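Local coordinates for capsid protein (PDB 3N7X) that forms the sixty-subunit icosahedral shell of a shrimp-infecting densovirus from jelly-roll beta-barrel subunits and binds calcium ions, at residues G68-L74 against P178-Q184; M106-G110 against A304-M308; W111-K115 against I213-T217; Y148-K153 against I264-P270. All coordinates share one frame; numbering follows the deposited sequence.

Contact 1 (G68-L74 against P178-Q184); sequences GKNLYCL and PQLVTVQ
Leu71 and Val181 form the central hydrogen-bonded pair of two antiparallel strands, 70-74 and 179-182: Leu71 N gives to Val181 O at 3.1 Å, and Val181 N returns to Leu71 O at 2.8 Å. Further on, Cys73 N reaches Gln179 O at 2.8 Å, while the return bond from Gln179 N is weak. At the other end Lys69 O accepts twice: Val183 N lies 2.7 Å away, nearly along the C=O axis, and Gln184 N comes from further off the C=O direction, at 3.2 Å. Asn70 adds a side-chain link: ND2 meets Thr182 OG1 at 2.7 Å, though strongly bent (127°) and so weak. Its CG lies beside its own backbone N (chi1 -54°), which brings the amide across to the threonine. On the same face Tyr72 offers its flat ring to Leu180, whose CD2 sits over the centre, 3.5 Å above the plane. Pro178 O lies at the ring edge, in plane, and the hydroxyl is bonded to Asp59. Cys73 CB and Val181 CG2, small groups 3.6 Å apart, pack on the opposite face. The outward backbone groups of Tyr72 and Leu74 pair with Met266 and Ile264, those of Leu180 and Thr182 with Lys165 and Ser163. Since much of its peptide hydrogen bonding is met from both flanks, the pair can lie largely buried, and it carries the CHEF sheet of the jelly roll beyond strand 70-74.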
loop_
_atom_site.group_PDB
_atom_site.type_symbol
_atom_site.label_atom_id
_atom_site.label_comp_id
_atom_site.label_asym_id
_atom_site.label_seq_id
_atom_site.Cartn_x
_atom_site.Cartn_y
_atom_site.Cartn_z
ATOM N N GLY A 68 86.785 -10.927 62.039
ATOM C CA GLY A 68 86.116 -11.335 60.819
ATOM C C GLY A 68 86.903 -12.405 60.095
ATOM O O GLY A 68 86.963 -12.414 58.867
ATOM N N LYS A 69 87.491 -13.323 60.855
ATOM C CA LYS A 69 88.308 -14.382 60.276
ATOM C C LYS A 69 87.573 -15.653 59.843
ATOM O O LYS A 69 87.959 -16.282 58.856
ATOM C CB LYS A 69 89.417 -14.758 61.257
ATOM C CG LYS A 69 90.302 -13.597 61.657
ATOM C CD LYS A 69 91.319 -14.023 62.708
ATOM C CE LYS A 69 92.250 -12.880 63.073
ATOM N NZ LYS A 69 93.175 -13.252 64.180
ATOM N N ASN A 70 86.529 -16.035 60.576
ATOM C CA ASN A 70 85.803 -17.255 60.242
ATOM C C ASN A 70 84.296 -17.118 60.107
ATOM O O ASN A 70 83.688 -16.174 60.610
ATOM C CB ASN A 70 86.082 -18.350 61.278
ATOM C CG ASN A 70 87.557 -18.611 61.470
ATOM O OD1 ASN A 70 88.205 -17.964 62.289
ATOM N ND2 ASN A 70 88.100 -19.555 60.705
ATOM N N LEU A 71 83.709 -18.093 59.423
ATOM C CA LEU A 71 82.270 -18.166 59.211
ATOM C C LEU A 71 81.925 -19.646 59.135
ATOM O O LEU A 71 82.758 -20.460 58.731
ATOM C CB LEU A 71 81.874 -17.484 57.896
ATOM C CG LEU A 71 81.994 -15.958 57.810
ATOM C CD1 LEU A 71 81.695 -15.494 56.386
ATOM C CD2 LEU A 71 81.037 -15.308 58.801
ATOM N N TYR A 72 80.714 -20.005 59.545
ATOM C CA TYR A 72 80.307 -21.395 59.460
ATOM C C TYR A 72 79.952 -21.620 58.007
ATOM O O TYR A 72 79.393 -20.738 57.356
ATOM C CB TYR A 72 79.076 -21.675 60.314
ATOM C CG TYR A 72 79.309 -21.569 61.795
ATOM C CD1 TYR A 72 79.182 -20.348 62.455
ATOM C CD2 TYR A 72 79.644 -22.696 62.547
ATOM C CE1 TYR A 72 79.381 -20.252 63.831
ATOM C CE2 TYR A 72 79.844 -22.613 63.919
ATOM C CZ TYR A 72 79.712 -21.390 64.557
ATOM O OH TYR A 72 79.909 -21.306 65.918
ATOM N N CYS A 73 80.279 -22.797 57.494
ATOM C CA CYS A 73 79.974 -23.111 56.112
ATOM C C CYS A 73 79.019 -24.293 56.026
ATOM O O CYS A 73 79.141 -25.250 56.788
ATOM C CB CYS A 73 81.263 -23.432 55.350
ATOM S SG CYS A 73 81.002 -24.030 53.657
ATOM N N LEU A 74 78.055 -24.211 55.117
ATOM C CA LEU A 74 77.114 -25.304 54.908
ATOM C C LEU A 74 77.229 -25.707 53.444
ATOM O O LEU A 74 76.642 -25.076 52.565
ATOM C CB LEU A 74 75.679 -24.872 55.225
ATOM C CG LEU A 74 74.612 -25.935 54.921
ATOM C CD1 LEU A 74 74.984 -27.266 55.556
ATOM C CD2 LEU A 74 73.266 -25.465 55.436
ATOM N N PRO A 178 77.292 -27.229 60.677
ATOM C CA PRO A 178 78.130 -26.576 59.671
ATOM C C PRO A 178 79.427 -26.255 60.417
ATOM O O PRO A 178 79.387 -25.883 61.590
ATOM C CB PRO A 178 77.333 -25.322 59.330
ATOM C CG PRO A 178 75.915 -25.811 59.445
ATOM C CD PRO A 178 75.945 -26.626 60.716
ATOM N N GLN A 179 80.567 -26.403 59.754
ATOM C CA GLN A 179 81.851 -26.153 60.402
ATOM C C GLN A 179 82.475 -24.809 60.040
ATOM O O GLN A 179 82.170 -24.228 58.995
ATOM C CB GLN A 179 82.817 -27.289 60.059
ATOM C CG GLN A 179 82.323 -28.651 60.516
ATOM C CD GLN A 179 82.090 -28.699 62.017
ATOM O OE1 GLN A 179 82.990 -28.401 62.802
ATOM N NE2 GLN A 179 80.882 -29.077 62.424
ATOM N N LEU A 180 83.352 -24.316 60.910
ATOM C CA LEU A 180 84.008 -23.038 60.671
ATOM C C LEU A 180 85.062 -23.098 59.574
ATOM O O LEU A 180 85.847 -24.044 59.487
ATOM C CB LEU A 180 84.650 -22.514 61.956
ATOM C CG LEU A 180 83.709 -21.956 63.026
ATOM C CD1 LEU A 180 84.537 -21.486 64.213
ATOM C CD2 LEU A 180 82.886 -20.799 62.457
ATOM N N VAL A 181 85.066 -22.069 58.738
ATOM C CA VAL A 181 86.011 -21.953 57.639
ATOM C C VAL A 181 86.690 -20.595 57.770
ATOM O O VAL A 181 86.031 -19.585 58.024
ATOM C CB VAL A 181 85.290 -22.037 56.274
ATOM C CG1 VAL A 181 86.245 -21.677 55.153
ATOM C CG2 VAL A 181 84.751 -23.442 56.058
ATOM N N THR A 182 88.006 -20.570 57.615
ATOM C CA THR A 182 88.736 -19.318 57.723
ATOM C C THR A 182 88.639 -18.569 56.402
ATOM O O THR A 182 89.156 -19.022 55.383
ATOM C CB THR A 182 90.215 -19.568 58.071
ATOM O OG1 THR A 182 90.294 -20.243 59.333
ATOM C CG2 THR A 182 90.976 -18.255 58.162
ATOM N N VAL A 183 87.968 -17.422 56.426
ATOM C CA VAL A 183 87.791 -16.623 55.221
ATOM C C VAL A 183 88.824 -15.502 55.082
ATOM O O VAL A 183 89.141 -15.085 53.970
ATOM C CB VAL A 183 86.367 -16.023 55.169
ATOM C CG1 VAL A 183 85.339 -17.139 55.122
ATOM C CG2 VAL A 183 86.119 -15.158 56.378
ATOM N N GLN A 184 89.342 -15.022 56.210
ATOM C CA GLN A 184 90.346 -13.955 56.226
ATOM C C GLN A 184 91.188 -14.085 57.479
ATOM O O GLN A 184 90.852 -13.510 58.518
ATOM C CB GLN A 184 89.690 -12.575 56.235
ATOM C CG GLN A 184 89.468 -11.965 54.874
ATOM C CD GLN A 184 90.718 -11.989 54.022
ATOM O OE1 GLN A 184 91.832 -11.802 54.523
ATOM N NE2 GLN A 184 90.541 -12.208 52.720
#

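Contact 2 (M106-G110 against A304-M308); sequences MKTYG and ASLGM
The Tyr109 ring meets Ser305 at its edge, where OG lies in the ring plane, 3.7 Å from CE1. Over the centre of one face stands the methyl of Thr108, its own neighbour in the helix, with CG2 3.6 Å above the plane. Met308 CE comes in obliquely and tightly, 3.3 Å from Tyr109 CE1. The phenol end reaches the start of the loop, where Tyr109 OH lies 3.4 Å from Ala304 CA; the small alanine lets the chain pass close to this hydroxyl. The OH itself is bonded to Gln97 of a neighbouring subunit. Met308 owes its reach to a folded chain: CG sits between the backbone N and the carbonyl carbon (chi1 75°), and bends at the next two torsions bring the methyl back to the ring. The chi1 setting also leaves Met308 CG 3.4 Å from Thr108 O at the last turn of helix 97-109. Gly110 then leaves the helix with positive phi (105°), a conformation easy for glycine, while its N still bonds Met106 O. Gly307 and Leu306 face a different subunit, the former through backbone hydrogen bonds, the latter against Asn160. No hydrogen bond joins the two segments, so their fit depends on shape and dispersion between a flexible thioether and an aromatic ring, while the polar phenol end is committed to the joint between subunits.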
loop_
_atom_site.group_PDB
_atom_site.type_symbol
_atom_site.label_atom_id
_atom_site.label_comp_id
_atom_site.label_asym_id
_atom_site.label_seq_id
_atom_site.Cartn_x
_atom_site.Cartn_y
_atom_site.Cartn_z
ATOM N N MET A 106 74.401 -48.145 42.345
ATOM C CA MET A 106 74.902 -46.812 42.025
ATOM C C MET A 106 76.321 -46.909 41.514
ATOM O O MET A 106 76.653 -46.412 40.442
ATOM C CB MET A 106 74.972 -45.938 43.265
ATOM C CG MET A 106 73.685 -45.412 43.772
ATOM S SD MET A 106 74.092 -44.477 45.245
ATOM C CE MET A 106 74.995 -43.074 44.541
ATOM N N LYS A 107 77.155 -47.526 42.339
ATOM C CA LYS A 107 78.563 -47.691 42.055
ATOM C C LYS A 107 78.841 -48.254 40.676
ATOM O O LYS A 107 79.675 -47.734 39.939
ATOM C CB LYS A 107 79.194 -48.611 43.103
ATOM C CG LYS A 107 80.661 -48.930 42.839
ATOM C CD LYS A 107 81.175 -50.034 43.756
ATOM C CE LYS A 107 80.409 -51.337 43.536
ATOM N NZ LYS A 107 80.907 -52.463 44.391
ATOM N N THR A 108 78.130 -49.313 40.324
ATOM C CA THR A 108 78.358 -49.972 39.054
ATOM C C THR A 108 77.628 -49.446 37.829
ATOM O O THR A 108 78.211 -49.362 36.752
ATOM C CB THR A 108 78.041 -51.466 39.174
ATOM O OG1 THR A 108 78.822 -52.031 40.235
ATOM C CG2 THR A 108 78.356 -52.184 37.871
ATOM N N TYR A 109 76.363 -49.086 37.979
ATOM C CA TYR A 109 75.606 -48.647 36.821
ATOM C C TYR A 109 75.362 -47.159 36.640
ATOM O O TYR A 109 74.904 -46.740 35.582
ATOM C CB TYR A 109 74.298 -49.432 36.778
ATOM C CG TYR A 109 74.569 -50.917 36.658
ATOM C CD1 TYR A 109 75.007 -51.465 35.451
ATOM C CD2 TYR A 109 74.474 -51.761 37.769
ATOM C CE1 TYR A 109 75.350 -52.812 35.351
ATOM C CE2 TYR A 109 74.820 -53.116 37.677
ATOM C CZ TYR A 109 75.257 -53.629 36.464
ATOM O OH TYR A 109 75.620 -54.952 36.355
ATOM N N GLY A 110 75.663 -46.357 37.653
ATOM C CA GLY A 110 75.489 -44.923 37.495
ATOM C C GLY A 110 74.307 -44.254 38.164
ATOM O O GLY A 110 73.281 -44.884 38.446
ATOM N N ALA A 304 77.381 -58.849 34.693
ATOM C CA ALA A 304 77.509 -57.409 34.848
ATOM C C ALA A 304 78.048 -56.961 33.488
ATOM O O ALA A 304 78.940 -57.603 32.920
ATOM C CB ALA A 304 78.504 -57.082 35.946
ATOM N N SER A 305 77.509 -55.886 32.939
ATOM C CA SER A 305 77.995 -55.436 31.644
ATOM C C SER A 305 79.292 -54.641 31.805
ATOM O O SER A 305 79.838 -54.552 32.903
ATOM C CB SER A 305 76.921 -54.589 30.971
ATOM O OG SER A 305 76.401 -53.633 31.877
ATOM N N LEU A 306 79.789 -54.074 30.711
ATOM C CA LEU A 306 81.013 -53.281 30.751
ATOM C C LEU A 306 80.837 -51.981 29.988
ATOM O O LEU A 306 81.623 -51.045 30.136
ATOM C CB LEU A 306 82.168 -54.059 30.133
ATOM C CG LEU A 306 82.624 -55.299 30.897
ATOM C CD1 LEU A 306 83.642 -56.049 30.053
ATOM C CD2 LEU A 306 83.217 -54.896 32.246
ATOM N N GLY A 307 79.793 -51.942 29.169
ATOM C CA GLY A 307 79.519 -50.774 28.361
ATOM C C GLY A 307 79.477 -49.453 29.098
ATOM O O GLY A 307 79.896 -48.432 28.553
ATOM N N MET A 308 78.984 -49.460 30.332
ATOM C CA MET A 308 78.886 -48.218 31.087
ATOM C C MET A 308 80.232 -47.512 31.246
ATOM O O MET A 308 80.279 -46.311 31.514
ATOM C CB MET A 308 78.242 -48.464 32.462
ATOM C CG MET A 308 79.130 -49.128 33.502
ATOM S SD MET A 308 79.458 -50.876 33.203
ATOM C CE MET A 308 77.891 -51.588 33.646
#

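Contact 3 (W111-K115 against I213-T217); sequences WKVHK and IHGDT
Ile213 O faces the CA of Lys115, 3.4 Å away, in a CA-H...O contact, while the isoleucine side chain turns from the strand to pack on Trp261. His214 follows, paired with Lys115 in an antiparallel non-hydrogen-bonded pair. Their side chains run side by side, and Lys115 CG lies over the imidazole face, 4.2 Å from its centroid; the long aliphatic stem suits this, and its ammonium lies beyond the ring. At Gly215 the N-H bonds His114 O at 3.0 Å, coming from above the carbonyl plane rather than at a lone pair. A water also donates to His114 O and spans to Gly215 O. With no side chain, Gly215 can bring its CA within 3.4 Å of Val113 O. Asp216 has left the sheet: its carbonyl is joined to Val113 N by a second water, 2.7 Å from Asp216 O, and its carboxylate pairs with Arg218. Thr217 ends the segment. Its O receives Lys112 NZ at 3.0 Å in the carbonyl plane, a reach made possible by a fully extended lysine chain that also meets Trp220 in a cation-pi contact. Thr217 CG2 packs 3.6 Å from ND1 of His114, whose NE2 is held by Glu294. Water and a lysine thus take the place of direct backbone hydrogen bonds where strand 208-214 parts from strand 111-131, giving this edge of the jelly roll's BIDG sheet a hydrated, polar finish.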
loop_
_atom_site.group_PDB
_atom_site.type_symbol
_atom_site.label_atom_id
_atom_site.label_comp_id
_atom_site.label_asym_id
_atom_site.label_seq_id
_atom_site.Cartn_x
_atom_site.Cartn_y
_atom_site.Cartn_z
ATOM N N TRP A 111 74.452 -42.954 38.392
ATOM C CA TRP A 111 73.420 -42.171 39.047
ATOM C C TRP A 111 73.480 -40.693 38.660
ATOM O O TRP A 111 74.453 -40.232 38.056
ATOM C CB TRP A 111 73.572 -42.299 40.564
ATOM C CG TRP A 111 74.989 -42.082 41.025
ATOM C CD1 TRP A 111 75.929 -43.042 41.266
ATOM C CD2 TRP A 111 75.636 -40.821 41.259
ATOM N NE1 TRP A 111 77.120 -42.461 41.635
ATOM C CE2 TRP A 111 76.968 -41.099 41.639
ATOM C CE3 TRP A 111 75.220 -39.484 41.182
ATOM C CZ2 TRP A 111 77.892 -40.088 41.946
ATOM C CZ3 TRP A 111 76.138 -38.476 41.486
ATOM C CH2 TRP A 111 77.460 -38.787 41.865
ATOM N N LYS A 112 72.424 -39.966 39.021
ATOM C CA LYS A 112 72.304 -38.531 38.766
ATOM C C LYS A 112 71.643 -37.924 39.982
ATOM O O LYS A 112 70.875 -38.594 40.675
ATOM C CB LYS A 112 71.352 -38.221 37.610
ATOM C CG LYS A 112 71.762 -38.649 36.247
ATOM C CD LYS A 112 70.671 -38.266 35.263
ATOM C CE LYS A 112 71.054 -38.683 33.861
ATOM N NZ LYS A 112 69.996 -38.341 32.885
ATOM N N VAL A 113 71.926 -36.651 40.224
ATOM C CA VAL A 113 71.283 -35.932 41.307
ATOM C C VAL A 113 70.494 -34.843 40.597
ATOM O O VAL A 113 71.058 -34.020 39.871
ATOM C CB VAL A 113 72.285 -35.280 42.264
ATOM C CG1 VAL A 113 71.534 -34.449 43.298
ATOM C CG2 VAL A 113 73.107 -36.347 42.956
ATOM N N HIS A 114 69.182 -34.855 40.782
ATOM C CA HIS A 114 68.325 -33.869 40.149
ATOM C C HIS A 114 68.259 -32.589 40.951
ATOM O O HIS A 114 68.673 -31.529 40.489
ATOM C CB HIS A 114 66.917 -34.438 39.973
ATOM C CG HIS A 114 66.827 -35.482 38.907
ATOM N ND1 HIS A 114 66.878 -35.178 37.563
ATOM C CD2 HIS A 114 66.755 -36.833 38.983
ATOM C CE1 HIS A 114 66.844 -36.295 36.859
ATOM N NE2 HIS A 114 66.770 -37.314 37.695
ATOM N N LYS A 115 67.755 -32.696 42.167
ATOM C CA LYS A 115 67.597 -31.536 43.021
ATOM C C LYS A 115 67.919 -31.917 44.463
ATOM O O LYS A 115 67.756 -33.070 44.864
ATOM C CB LYS A 115 66.151 -31.050 42.901
ATOM C CG LYS A 115 65.844 -29.723 43.540
ATOM C CD LYS A 115 64.359 -29.384 43.385
ATOM C CE LYS A 115 64.028 -28.032 44.026
ATOM N NZ LYS A 115 62.565 -27.707 44.025
ATOM N N ILE A 213 69.912 -26.780 45.149
ATOM C CA ILE A 213 70.873 -26.913 44.079
ATOM C C ILE A 213 70.323 -27.936 43.100
ATOM O O ILE A 213 69.738 -28.941 43.503
ATOM C CB ILE A 213 72.240 -27.381 44.617
ATOM C CG1 ILE A 213 73.209 -27.599 43.455
ATOM C CG2 ILE A 213 72.074 -28.660 45.427
ATOM C CD1 ILE A 213 74.638 -27.841 43.895
ATOM N N HIS A 214 70.472 -27.657 41.814
ATOM C CA HIS A 214 70.013 -28.580 40.787
ATOM C C HIS A 214 71.267 -29.123 40.117
ATOM O O HIS A 214 72.101 -28.356 39.633
ATOM C CB HIS A 214 69.141 -27.871 39.750
ATOM C CG HIS A 214 67.858 -27.324 40.300
ATOM N ND1 HIS A 214 67.797 -26.161 41.041
ATOM C CD2 HIS A 214 66.585 -27.779 40.210
ATOM C CE1 HIS A 214 66.542 -25.923 41.381
ATOM N NE2 HIS A 214 65.787 -26.889 40.889
ATOM N N GLY A 215 71.407 -30.443 40.104
ATOM C CA GLY A 215 72.579 -31.042 39.496
ATOM C C GLY A 215 72.463 -31.134 37.990
ATOM O O GLY A 215 71.362 -31.143 37.443
ATOM N N ASP A 216 73.606 -31.191 37.313
ATOM C CA ASP A 216 73.621 -31.311 35.865
ATOM C C ASP A 216 73.188 -32.738 35.555
ATOM O O ASP A 216 73.703 -33.690 36.144
ATOM C CB ASP A 216 75.021 -31.077 35.325
ATOM C CG ASP A 216 75.034 -30.934 33.828
ATOM O OD1 ASP A 216 75.097 -29.782 33.348
ATOM O OD2 ASP A 216 74.959 -31.969 33.130
ATOM N N THR A 217 72.260 -32.895 34.621
ATOM C CA THR A 217 71.756 -34.222 34.303
ATOM C C THR A 217 72.123 -34.794 32.942
ATOM O O THR A 217 71.554 -35.809 32.532
ATOM C CB THR A 217 70.224 -34.257 34.427
ATOM O OG1 THR A 217 69.654 -33.248 33.581
ATOM C CG2 THR A 217 69.799 -34.007 35.862
HETATM O O HOH W 1 73.455 -34.625 38.706
HETATM O O HOH W 2 68.292 -30.751 38.052
#

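Contact 4 (Y148-K153 against I264-P270); sequences YLEIFK and IFMRMSP
Glu150 with Arg267 and Phe152 with Phe265 form the hydrogen-bonded pairs of two antiparallel strands, 149-153 and 264-268, and Ser269 N extends the pattern to Tyr148 O at 2.9 Å. On one face Glu150 and Arg267 lie side by side. The arginine CG stands between its backbone N and carbonyl carbon (chi1 80°), and the chain then runs straight, setting NE 2.9 Å from Glu150 OE1 in a salt bridge with an almost linear N-H (172°). OE1 lies in the guanidinium plane, and carboxylate and guanidinium are nearly coplanar. Pro270 CG covers one guanidinium face, 3.6 Å above it. The other carboxylate oxygen, OE2, takes the hydroxyl of Ser269 at 2.8 Å from above the carboxylate plane. Both Glu150 OE2 and Arg267 NH2 also bond Tyr55 OH of a neighbouring subunit, so this buried charge pair has partners on both sides of the interface; Tyr55 is itself a calcium-binding residue. Ser269, small enough to slip in, places CB over the Tyr148 ring, offset toward its rim. Elsewhere the packing is apolar: Leu149 CD1 meets Met268 CE tightly at 3.3 Å, and Ile151 CG1 lies 3.9 Å from Met266 CG. These are the adjacent E and H strands of the jelly roll's CHEF sheet. Strand 199-203 pairs with the outer edge of 149-153 and strand 70-74 with that of 264-268, while helix 192-196 packs on the face carrying Glu150, Phe152 and Arg267.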
loop_
_atom_site.group_PDB
_atom_site.type_symbol
_atom_site.label_atom_id
_atom_site.label_comp_id
_atom_site.label_asym_id
_atom_site.label_seq_id
_atom_site.Cartn_x
_atom_site.Cartn_y
_atom_site.Cartn_z
ATOM N N TYR A 148 69.862 -11.936 65.615
ATOM C CA TYR A 148 69.680 -12.599 64.334
ATOM C C TYR A 148 70.960 -13.179 63.761
ATOM O O TYR A 148 72.067 -12.806 64.157
ATOM C CB TYR A 148 69.046 -11.634 63.322
ATOM C CG TYR A 148 69.866 -10.400 63.020
ATOM C CD1 TYR A 148 70.831 -10.401 62.012
ATOM C CD2 TYR A 148 69.675 -9.226 63.747
ATOM C CE1 TYR A 148 71.586 -9.255 61.733
ATOM C CE2 TYR A 148 70.421 -8.081 63.482
ATOM C CZ TYR A 148 71.372 -8.100 62.476
ATOM O OH TYR A 148 72.102 -6.962 62.231
ATOM N N LEU A 149 70.788 -14.102 62.821
ATOM C CA LEU A 149 71.893 -14.778 62.159
ATOM C C LEU A 149 72.194 -14.091 60.828
ATOM O O LEU A 149 71.280 -13.607 60.158
ATOM C CB LEU A 149 71.506 -16.236 61.903
ATOM C CG LEU A 149 72.518 -17.181 61.250
ATOM C CD1 LEU A 149 73.648 -17.481 62.225
ATOM C CD2 LEU A 149 71.819 -18.472 60.847
ATOM N N GLU A 150 73.471 -14.041 60.453
ATOM C CA GLU A 150 73.871 -13.435 59.184
ATOM C C GLU A 150 74.256 -14.553 58.217
ATOM O O GLU A 150 74.963 -15.489 58.592
ATOM C CB GLU A 150 75.060 -12.488 59.379
ATOM C CG GLU A 150 74.819 -11.388 60.404
ATOM C CD GLU A 150 75.980 -10.401 60.518
ATOM O OE1 GLU A 150 77.150 -10.821 60.373
ATOM O OE2 GLU A 150 75.718 -9.205 60.777
ATOM N N ILE A 151 73.776 -14.460 56.979
ATOM C CA ILE A 151 74.062 -15.462 55.958
ATOM C C ILE A 151 74.708 -14.785 54.753
ATOM O O ILE A 151 74.168 -13.816 54.212
ATOM C CB ILE A 151 72.764 -16.180 55.534
ATOM C CG1 ILE A 151 72.129 -16.832 56.764
ATOM C CG2 ILE A 151 73.056 -17.222 54.463
ATOM C CD1 ILE A 151 70.757 -17.401 56.521
ATOM N N PHE A 152 75.859 -15.307 54.336
ATOM C CA PHE A 152 76.616 -14.739 53.222
ATOM C C PHE A 152 76.878 -15.712 52.069
ATOM O O PHE A 152 76.838 -16.931 52.238
ATOM C CB PHE A 152 77.982 -14.257 53.720
ATOM C CG PHE A 152 77.920 -13.284 54.866
ATOM C CD1 PHE A 152 77.727 -11.923 54.636
ATOM C CD2 PHE A 152 78.085 -13.723 56.176
ATOM C CE1 PHE A 152 77.704 -11.011 55.697
ATOM C CE2 PHE A 152 78.064 -12.823 57.243
ATOM C CZ PHE A 152 77.875 -11.464 57.003
ATOM N N LYS A 153 77.160 -15.137 50.902
ATOM C CA LYS A 153 77.509 -15.873 49.687
ATOM C C LYS A 153 78.553 -14.992 49.007
ATOM O O LYS A 153 78.403 -13.766 48.959
ATOM C CB LYS A 153 76.312 -16.041 48.748
ATOM C CG LYS A 153 75.236 -17.016 49.209
ATOM C CD LYS A 153 74.107 -17.067 48.177
ATOM C CE LYS A 153 72.947 -17.950 48.616
ATOM N NZ LYS A 153 71.902 -18.070 47.555
ATOM N N ILE A 264 76.604 -21.457 51.315
ATOM C CA ILE A 264 76.427 -20.356 52.250
ATOM C C ILE A 264 77.384 -20.349 53.431
ATOM O O ILE A 264 77.932 -21.379 53.815
ATOM C CB ILE A 264 74.982 -20.318 52.774
ATOM C CG1 ILE A 264 74.648 -21.629 53.478
ATOM C CG2 ILE A 264 74.021 -20.095 51.619
ATOM C CD1 ILE A 264 73.245 -21.664 54.028
ATOM N N PHE A 265 77.575 -19.158 53.990
ATOM C CA PHE A 265 78.442 -18.944 55.139
ATOM C C PHE A 265 77.615 -18.186 56.167
ATOM O O PHE A 265 76.801 -17.339 55.801
ATOM C CB PHE A 265 79.662 -18.133 54.713
ATOM C CG PHE A 265 80.545 -18.857 53.739
ATOM C CD1 PHE A 265 81.456 -19.809 54.183
ATOM C CD2 PHE A 265 80.436 -18.619 52.372
ATOM C CE1 PHE A 265 82.250 -20.519 53.276
ATOM C CE2 PHE A 265 81.220 -19.322 51.461
ATOM C CZ PHE A 265 82.130 -20.273 51.915
ATOM N N MET A 266 77.809 -18.487 57.448
ATOM C CA MET A 266 77.013 -17.836 58.486
ATOM C C MET A 266 77.761 -17.515 59.760
ATOM O O MET A 266 78.891 -17.951 59.965
ATOM C CB MET A 266 75.832 -18.725 58.873
ATOM C CG MET A 266 75.007 -19.219 57.717
ATOM S SD MET A 266 74.515 -20.929 57.995
ATOM C CE MET A 266 76.107 -21.732 57.767
ATOM N N ARG A 267 77.085 -16.755 60.616
ATOM C CA ARG A 267 77.582 -16.365 61.928
ATOM C C ARG A 267 76.485 -15.559 62.596
ATOM O O ARG A 267 75.802 -14.768 61.943
ATOM C CB ARG A 267 78.851 -15.509 61.828
ATOM C CG ARG A 267 78.614 -14.047 61.493
ATOM C CD ARG A 267 79.900 -13.247 61.608
ATOM N NE ARG A 267 79.697 -11.840 61.283
ATOM C CZ ARG A 267 80.650 -10.914 61.324
ATOM N NH1 ARG A 267 81.886 -11.243 61.678
ATOM N NH2 ARG A 267 80.367 -9.657 61.012
ATOM N N MET A 268 76.284 -15.777 63.888
ATOM C CA MET A 268 75.286 -15.006 64.605
ATOM C C MET A 268 75.851 -13.590 64.523
ATOM O O MET A 268 77.065 -13.402 64.628
ATOM C CB MET A 268 75.198 -15.481 66.057
ATOM C CG MET A 268 74.090 -14.835 66.875
ATOM S SD MET A 268 72.387 -15.409 66.556
ATOM C CE MET A 268 72.615 -16.472 65.209
ATOM N N SER A 269 74.997 -12.597 64.301
ATOM C CA SER A 269 75.479 -11.224 64.192
ATOM C C SER A 269 76.198 -10.803 65.479
ATOM O O SER A 269 75.616 -10.820 66.564
ATOM C CB SER A 269 74.310 -10.282 63.894
ATOM O OG SER A 269 74.783 -9.032 63.431
ATOM N N PRO A 270 77.484 -10.431 65.372
ATOM C CA PRO A 270 78.293 -10.012 66.523
ATOM C C PRO A 270 77.901 -8.637 67.056
ATOM O O PRO A 270 78.231 -7.615 66.461
ATOM C CB PRO A 270 79.709 -10.039 65.964
ATOM C CG PRO A 270 79.498 -9.604 64.544
ATOM C CD PRO A 270 78.276 -10.394 64.128
HETATM O O HOH W 3 72.774 -11.604 66.656
#

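Overall arrangement
From the N terminus, 68-74 opens contact 1, 106-110 contact 2, 111-115 contact 3 and 148-153 contact 4. They close in the order 1, 3, 4, 2, at 178-184, 213-217, 264-270 and 304-308. Contact 2 therefore encloses contacts 3 and 4, whereas contact 1 crosses all three others. Contacts 3 and 4 cross each other, their D-G and E-H pairings interleaving as in a jelly roll. Contacts 1 and 4 adjoin within one sheet, joined by probable hydrogen bonds from strand 70-74 to 264-268. Contact 3 belongs to the second sheet, about 26 Å from contact 1 between centres, and touches contact 2, where helix 97-109 leads into strand 111-131.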